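Local coordinates for protein GH5 (Bacteroidetes bacterium AC2a, PDB 4YHE) that probably hydrolyses beta-1,4-glucosidic bonds in cellulose, acting as a family 5 glycoside hydrolase of the endoglucanase type, at residues Y313-C318 with Y381-E386; E271-M276 with K319-R324. All coordinates share one frame; numbering follows the deposited sequence.

Contact 1. Residues Y313-C318 with Y381-E386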
loop_
_atom_site.group_PDB
_atom_site.type_symbol
_atom_site.label_atom_id
_atom_site.label_comp_id
_atom_site.label_asym_id
_atom_site.label_seq_id
_atom_site.Cartn_x
_atom_site.Cartn_y
_atom_site.Cartn_z
ATOM N N TYR A 313 14.468 9.646 -8.725
ATOM C CA TYR A 313 13.686 9.471 -7.506
ATOM C C TYR A 313 13.494 8.005 -7.122
ATOM O O TYR A 313 13.750 7.636 -5.985
ATOM C CB TYR A 313 12.375 10.213 -7.706
ATOM C CG TYR A 313 11.322 10.076 -6.648
ATOM C CD1 TYR A 313 11.329 10.890 -5.509
ATOM C CD2 TYR A 313 10.259 9.219 -6.821
ATOM C CE1 TYR A 313 10.300 10.832 -4.576
ATOM C CE2 TYR A 313 9.231 9.152 -5.891
ATOM C CZ TYR A 313 9.257 9.949 -4.770
ATOM O OH TYR A 313 8.234 9.882 -3.867
ATOM N N PHE A 314 13.112 7.147 -8.076
ATOM C CA PHE A 314 12.926 5.763 -7.810
ATOM C C PHE A 314 14.257 5.099 -7.394
ATOM O O PHE A 314 14.308 4.378 -6.431
ATOM C CB PHE A 314 12.334 5.040 -9.038
ATOM C CG PHE A 314 10.879 5.418 -9.378
ATOM C CD1 PHE A 314 9.982 5.819 -8.417
ATOM C CD2 PHE A 314 10.440 5.336 -10.675
ATOM C CE1 PHE A 314 8.671 6.145 -8.750
ATOM C CE2 PHE A 314 9.138 5.622 -11.019
ATOM C CZ PHE A 314 8.248 6.031 -10.052
ATOM N N ARG A 315 15.328 5.336 -8.137
ATOM C CA ARG A 315 16.578 4.709 -7.760
ATOM C C ARG A 315 16.969 5.076 -6.349
ATOM O O ARG A 315 17.286 4.220 -5.538
ATOM C CB ARG A 315 17.693 5.105 -8.704
ATOM C CG ARG A 315 17.560 4.557 -10.092
ATOM C CD ARG A 315 18.923 4.629 -10.807
ATOM N NE ARG A 315 19.414 6.014 -10.954
ATOM C CZ ARG A 315 18.968 6.890 -11.851
ATOM N NH1 ARG A 315 18.013 6.551 -12.714
ATOM N NH2 ARG A 315 19.489 8.112 -11.892
ATOM N N TYR A 316 16.923 6.357 -6.050
ATOM C CA TYR A 316 17.367 6.839 -4.738
ATOM C C TYR A 316 16.500 6.294 -3.591
ATOM O O TYR A 316 17.012 5.711 -2.636
ATOM C CB TYR A 316 17.383 8.360 -4.724
ATOM C CG TYR A 316 18.122 8.949 -3.550
ATOM C CD1 TYR A 316 19.504 9.185 -3.620
ATOM C CD2 TYR A 316 17.471 9.257 -2.359
ATOM C CE1 TYR A 316 20.198 9.660 -2.533
ATOM C CE2 TYR A 316 18.168 9.768 -1.262
ATOM C CZ TYR A 316 19.535 9.984 -1.369
ATOM O OH TYR A 316 20.251 10.510 -0.323
ATOM N N ILE A 317 15.177 6.506 -3.651
ATOM C CA ILE A 317 14.345 6.092 -2.530
ATOM C C ILE A 317 14.287 4.566 -2.332
ATOM O O ILE A 317 14.263 4.091 -1.199
ATOM C CB ILE A 317 12.917 6.699 -2.583
ATOM C CG1 ILE A 317 12.051 6.050 -3.649
ATOM C CG2 ILE A 317 13.002 8.223 -2.738
ATOM C CD1 ILE A 317 10.639 6.634 -3.706
ATOM N N CYS A 318 14.288 3.814 -3.427
ATOM C CA CYS A 318 14.238 2.372 -3.355
ATOM C C CYS A 318 15.568 1.808 -2.788
ATOM O O CYS A 318 15.564 0.794 -2.116
ATOM C CB CYS A 318 13.905 1.783 -4.711
ATOM S SG CYS A 318 12.179 2.203 -5.243
ATOM N N TYR A 381 23.120 9.501 -5.719
ATOM C CA TYR A 381 23.183 10.945 -5.518
ATOM C C TYR A 381 24.107 11.648 -6.523
ATOM O O TYR A 381 23.710 12.587 -7.232
ATOM C CB TYR A 381 23.667 11.229 -4.095
ATOM C CG TYR A 381 23.520 12.645 -3.622
ATOM C CD1 TYR A 381 24.546 13.586 -3.803
ATOM C CD2 TYR A 381 22.361 13.054 -2.944
ATOM C CE1 TYR A 381 24.411 14.883 -3.334
ATOM C CE2 TYR A 381 22.221 14.351 -2.487
ATOM C CZ TYR A 381 23.248 15.256 -2.682
ATOM O OH TYR A 381 23.104 16.532 -2.232
ATOM N N ASP A 382 25.336 11.160 -6.619
ATOM C CA ASP A 382 26.335 11.796 -7.498
ATOM C C ASP A 382 26.018 11.646 -8.980
ATOM O O ASP A 382 26.587 12.355 -9.812
ATOM C CB ASP A 382 27.731 11.202 -7.245
ATOM C CG ASP A 382 28.238 11.459 -5.842
ATOM O OD1 ASP A 382 27.733 12.383 -5.162
ATOM O OD2 ASP A 382 29.148 10.705 -5.412
ATOM N N SER A 383 25.143 10.713 -9.324
ATOM C CA SER A 383 24.752 10.504 -10.712
ATOM C C SER A 383 23.409 11.163 -11.072
ATOM O O SER A 383 22.864 10.896 -12.156
ATOM C CB SER A 383 24.691 9.000 -11.008
ATOM O OG SER A 383 23.621 8.375 -10.301
ATOM N N ALA A 384 22.891 12.031 -10.194
ATOM C CA ALA A 384 21.579 12.655 -10.425
ATOM C C ALA A 384 21.558 13.466 -11.727
ATOM O O ALA A 384 22.538 14.121 -12.081
ATOM C CB ALA A 384 21.201 13.556 -9.263
ATOM N N PRO A 385 20.413 13.490 -12.418
ATOM C CA PRO A 385 20.396 14.112 -13.747
ATOM C C PRO A 385 20.408 15.653 -13.753
ATOM O O PRO A 385 20.172 16.323 -12.744
ATOM C CB PRO A 385 19.086 13.598 -14.336
ATOM C CG PRO A 385 18.181 13.445 -13.128
ATOM C CD PRO A 385 19.076 13.001 -12.010
ATOM N N GLU A 386 20.638 16.205 -14.927
ATOM C CA GLU A 386 20.754 17.653 -15.092
ATOM C C GLU A 386 19.402 18.346 -15.264
ATOM O O GLU A 386 18.564 17.886 -16.032
ATOM C CB GLU A 386 21.574 17.873 -16.348
ATOM C CG GLU A 386 22.037 19.280 -16.605
ATOM C CD GLU A 386 23.116 19.259 -17.669
ATOM O OE1 GLU A 386 22.955 18.532 -18.681
ATOM O OE2 GLU A 386 24.139 19.919 -17.453
HETATM O O HOH W 1 22.527 5.359 -9.950
#

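Contact 2. Residues E271-M276 with K319-R324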
loop_
_atom_site.group_PDB
_atom_site.type_symbol
_atom_site.label_atom_id
_atom_site.label_comp_id
_atom_site.label_asym_id
_atom_site.label_seq_id
_atom_site.Cartn_x
_atom_site.Cartn_y
_atom_site.Cartn_z
ATOM N N GLU A 271 17.272 14.358 1.728
ATOM C CA GLU A 271 17.409 14.303 3.180
ATOM C C GLU A 271 16.051 14.101 3.866
ATOM O O GLU A 271 15.910 13.313 4.805
ATOM C CB GLU A 271 18.040 15.596 3.726
ATOM C CG GLU A 271 19.517 15.741 3.422
ATOM C CD GLU A 271 20.138 16.969 4.098
ATOM O OE1 GLU A 271 19.401 17.961 4.364
ATOM O OE2 GLU A 271 21.372 16.936 4.355
ATOM N N ALA A 272 15.055 14.826 3.398
ATOM C CA ALA A 272 13.709 14.666 3.960
ATOM C C ALA A 272 13.198 13.227 3.821
ATOM O O ALA A 272 12.693 12.648 4.764
ATOM C CB ALA A 272 12.774 15.628 3.295
ATOM N N TYR A 273 13.353 12.650 2.638
ATOM C CA TYR A 273 12.798 11.329 2.381
ATOM C C TYR A 273 13.533 10.288 3.220
ATOM O O TYR A 273 12.920 9.446 3.864
ATOM C CB TYR A 273 12.812 11.001 0.874
ATOM C CG TYR A 273 11.827 9.901 0.485
ATOM C CD1 TYR A 273 12.048 8.593 0.844
ATOM C CD2 TYR A 273 10.642 10.196 -0.198
ATOM C CE1 TYR A 273 11.148 7.582 0.505
ATOM C CE2 TYR A 273 9.739 9.207 -0.539
ATOM C CZ TYR A 273 9.996 7.888 -0.177
ATOM O OH TYR A 273 9.087 6.882 -0.493
ATOM N N VAL A 274 14.856 10.382 3.268
ATOM C CA VAL A 274 15.635 9.509 4.125
ATOM C C VAL A 274 15.302 9.645 5.595
ATOM O O VAL A 274 15.242 8.631 6.325
ATOM C CB VAL A 274 17.159 9.675 3.853
ATOM C CG1 VAL A 274 17.955 8.890 4.857
ATOM C CG2 VAL A 274 17.482 9.228 2.423
ATOM N N GLY A 275 15.008 10.874 6.032
ATOM C CA GLY A 275 14.641 11.107 7.420
ATOM C C GLY A 275 13.397 10.294 7.769
ATOM O O GLY A 275 13.317 9.655 8.818
ATOM N N MET A 276 12.415 10.318 6.865
ATOM C CA MET A 276 11.173 9.619 7.080
ATOM C C MET A 276 11.444 8.133 7.181
ATOM O O MET A 276 10.933 7.446 8.058
ATOM C CB MET A 276 10.201 9.928 5.951
ATOM C CG MET A 276 8.896 9.173 6.074
ATOM S SD MET A 276 8.989 7.615 5.164
ATOM C CE MET A 276 8.810 8.315 3.510
ATOM N N LYS A 319 16.666 2.480 -3.074
ATOM C CA LYS A 319 17.965 2.076 -2.474
ATOM C C LYS A 319 17.901 2.348 -0.984
ATOM O O LYS A 319 18.189 1.485 -0.153
ATOM C CB LYS A 319 19.140 2.803 -3.113
ATOM C CG LYS A 319 20.472 2.482 -2.442
ATOM C CD LYS A 319 20.726 0.992 -2.378
ATOM C CE LYS A 319 22.216 0.677 -2.126
ATOM N NZ LYS A 319 22.355 -0.654 -1.472
ATOM N N ALA A 320 17.432 3.536 -0.633
ATOM C CA ALA A 320 17.287 3.867 0.779
ATOM C C ALA A 320 16.413 2.856 1.545
ATOM O O ALA A 320 16.686 2.524 2.702
ATOM C CB ALA A 320 16.764 5.300 0.942
ATOM N N MET A 321 15.353 2.352 0.903
ATOM C CA MET A 321 14.487 1.369 1.510
ATOM C C MET A 321 15.198 0.025 1.725
ATOM O O MET A 321 15.154 -0.524 2.810
ATOM C CB MET A 321 13.229 1.139 0.633
ATOM C CG MET A 321 12.277 2.333 0.614
ATOM S SD MET A 321 11.086 2.165 -0.739
ATOM C CE MET A 321 10.241 3.757 -0.625
ATOM N N ARG A 322 15.823 -0.490 0.671
ATOM C CA ARG A 322 16.594 -1.724 0.774
ATOM C C ARG A 322 17.595 -1.662 1.939
ATOM O O ARG A 322 17.662 -2.580 2.745
ATOM C CB ARG A 322 17.334 -1.961 -0.526
ATOM C CG ARG A 322 18.397 -3.049 -0.487
ATOM C CD ARG A 322 17.818 -4.435 -0.266
ATOM N NE ARG A 322 18.884 -5.420 -0.042
ATOM C CZ ARG A 322 19.649 -5.956 -0.989
ATOM N NH1 ARG A 322 19.481 -5.677 -2.277
ATOM N NH2 ARG A 322 20.595 -6.818 -0.635
ATOM N N ASP A 323 18.327 -0.557 2.021
ATOM C CA ASP A 323 19.346 -0.381 3.061
ATOM C C ASP A 323 18.771 -0.392 4.461
ATOM O O ASP A 323 19.472 -0.721 5.405
ATOM C CB ASP A 323 20.155 0.890 2.811
ATOM C CG ASP A 323 21.072 0.772 1.600
ATOM O OD1 ASP A 323 21.302 -0.359 1.142
ATOM O OD2 ASP A 323 21.520 1.800 1.072
ATOM N N ARG A 324 17.481 -0.048 4.585
ATOM C CA ARG A 324 16.741 -0.117 5.832
ATOM C C ARG A 324 15.861 -1.360 5.964
ATOM O O ARG A 324 15.076 -1.467 6.894
ATOM C CB ARG A 324 15.910 1.178 5.967
ATOM C CG ARG A 324 16.779 2.361 6.337
ATOM C CD ARG A 324 16.275 3.731 5.924
ATOM N NE ARG A 324 17.341 4.705 6.144
ATOM C CZ ARG A 324 18.397 4.868 5.349
ATOM N NH1 ARG A 324 18.513 4.183 4.206
ATOM N NH2 ARG A 324 19.334 5.749 5.677
#

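Contact 1. Residues Y313-C318 with Y381-E386
The backbones of Tyr316 and Tyr381 come nearest here, with their CA atoms 7.2 Å apart, where a turn of helix 304-323 meets helix 377-382 and the loop that follows. The contact is small and covers about 155 Å² in all. Its direct part is a pair of tyrosines that lie side by side and point the same way. Tyr316 CE1 comes to the edge of the Tyr381 ring, near its plane, and sits 4.0 Å from Tyr381 CD2. The same Tyr316 CE1 is 4.1 Å from Tyr381 CB, so one ring carbon touches both the stem and the rim of the other residue. Tyr316 has CG anti to the backbone N (chi1 -166°), and from there its ring leads out to Tyr381. The Tyr381 ring is also stacked with His259, and Glu270 of helix 270-285 touches both tyrosines.

The second part of the contact is polar and looser. Arg315 and Ser383 do not bond directly: Arg315 NH2 stays 4.4 Å from Ser383 O. A water joins them instead. It donates to Ser383 OG at 3.2 Å and accepts a weak bond from Arg315 NE at 3.3 Å. Ser383 OG is also hydrogen-bonded to Ile380 O, which ties the serine back to helix 377-382. Further along the loop, Pro385 touches Phe309 and Tyr312, which lie earlier in helix 304-323. This is plain packing of a C-terminal segment on the outside of a TIM barrel, against the helix between its last two strands, 291-296 and 327-332.

Contact 2. Residues E271-M276 with K319-R324
This is a buried helix-to-helix contact in the outer layer of the (beta/alpha)8 TIM barrel. It joins helix 270-285, which precedes strand 291-296, to the end of helix 304-323, which follows that strand. The backbones are nearest at Val274 and Ala320, with CA atoms 6.8 Å apart. Val274 CG2 faces the small Ala320 CB at 4.3 Å. Met321 reaches across with an extended chain beyond CG (chi2 165°). Its CE meets the edge of the Tyr273 ring and lies 3.3 Å from Tyr273 OH. Met276 CE lies over the rim of one face of that ring. Arg324 crosses Val274 at about a right angle, and its NH2 touches Val274 CG1 at 3.5 Å. Arg324 NE reaches Asn278 OD1 on helix 270-285, so the guanidinium bridges both helices. A leucine in place of Arg324 would probably leave Asn278 OD1 without this donor and Ala320 O without its side-chain partner, and so weaken the tie between the helices. Arg324 NH1 donates to Ala320 O at 2.9 Å with an N-H...O angle of 156°, and that oxygen lies in the guanidinium plane.

Both contacts use helix 304-323. Contact 1 takes residues 313-318, and contact 2 takes the next six residues, the last of which lies just past the helix. Along the chain the order is 271-276, 313-318, 319-324 and 381-386, so the segments of the two contacts alternate. Their centres are about 12 Å apart and lie on the same side of the chain's centre. They also touch: Tyr316 CE2 is 3.8 Å from Val274 CG2, and Ile317 CD1 is 3.6 Å from Tyr273 OH. Helix 304-323 thus packs on helix 270-285 within the barrel's outer layer and on the C-terminal segment beyond it, joining the chain's end to the barrel wall.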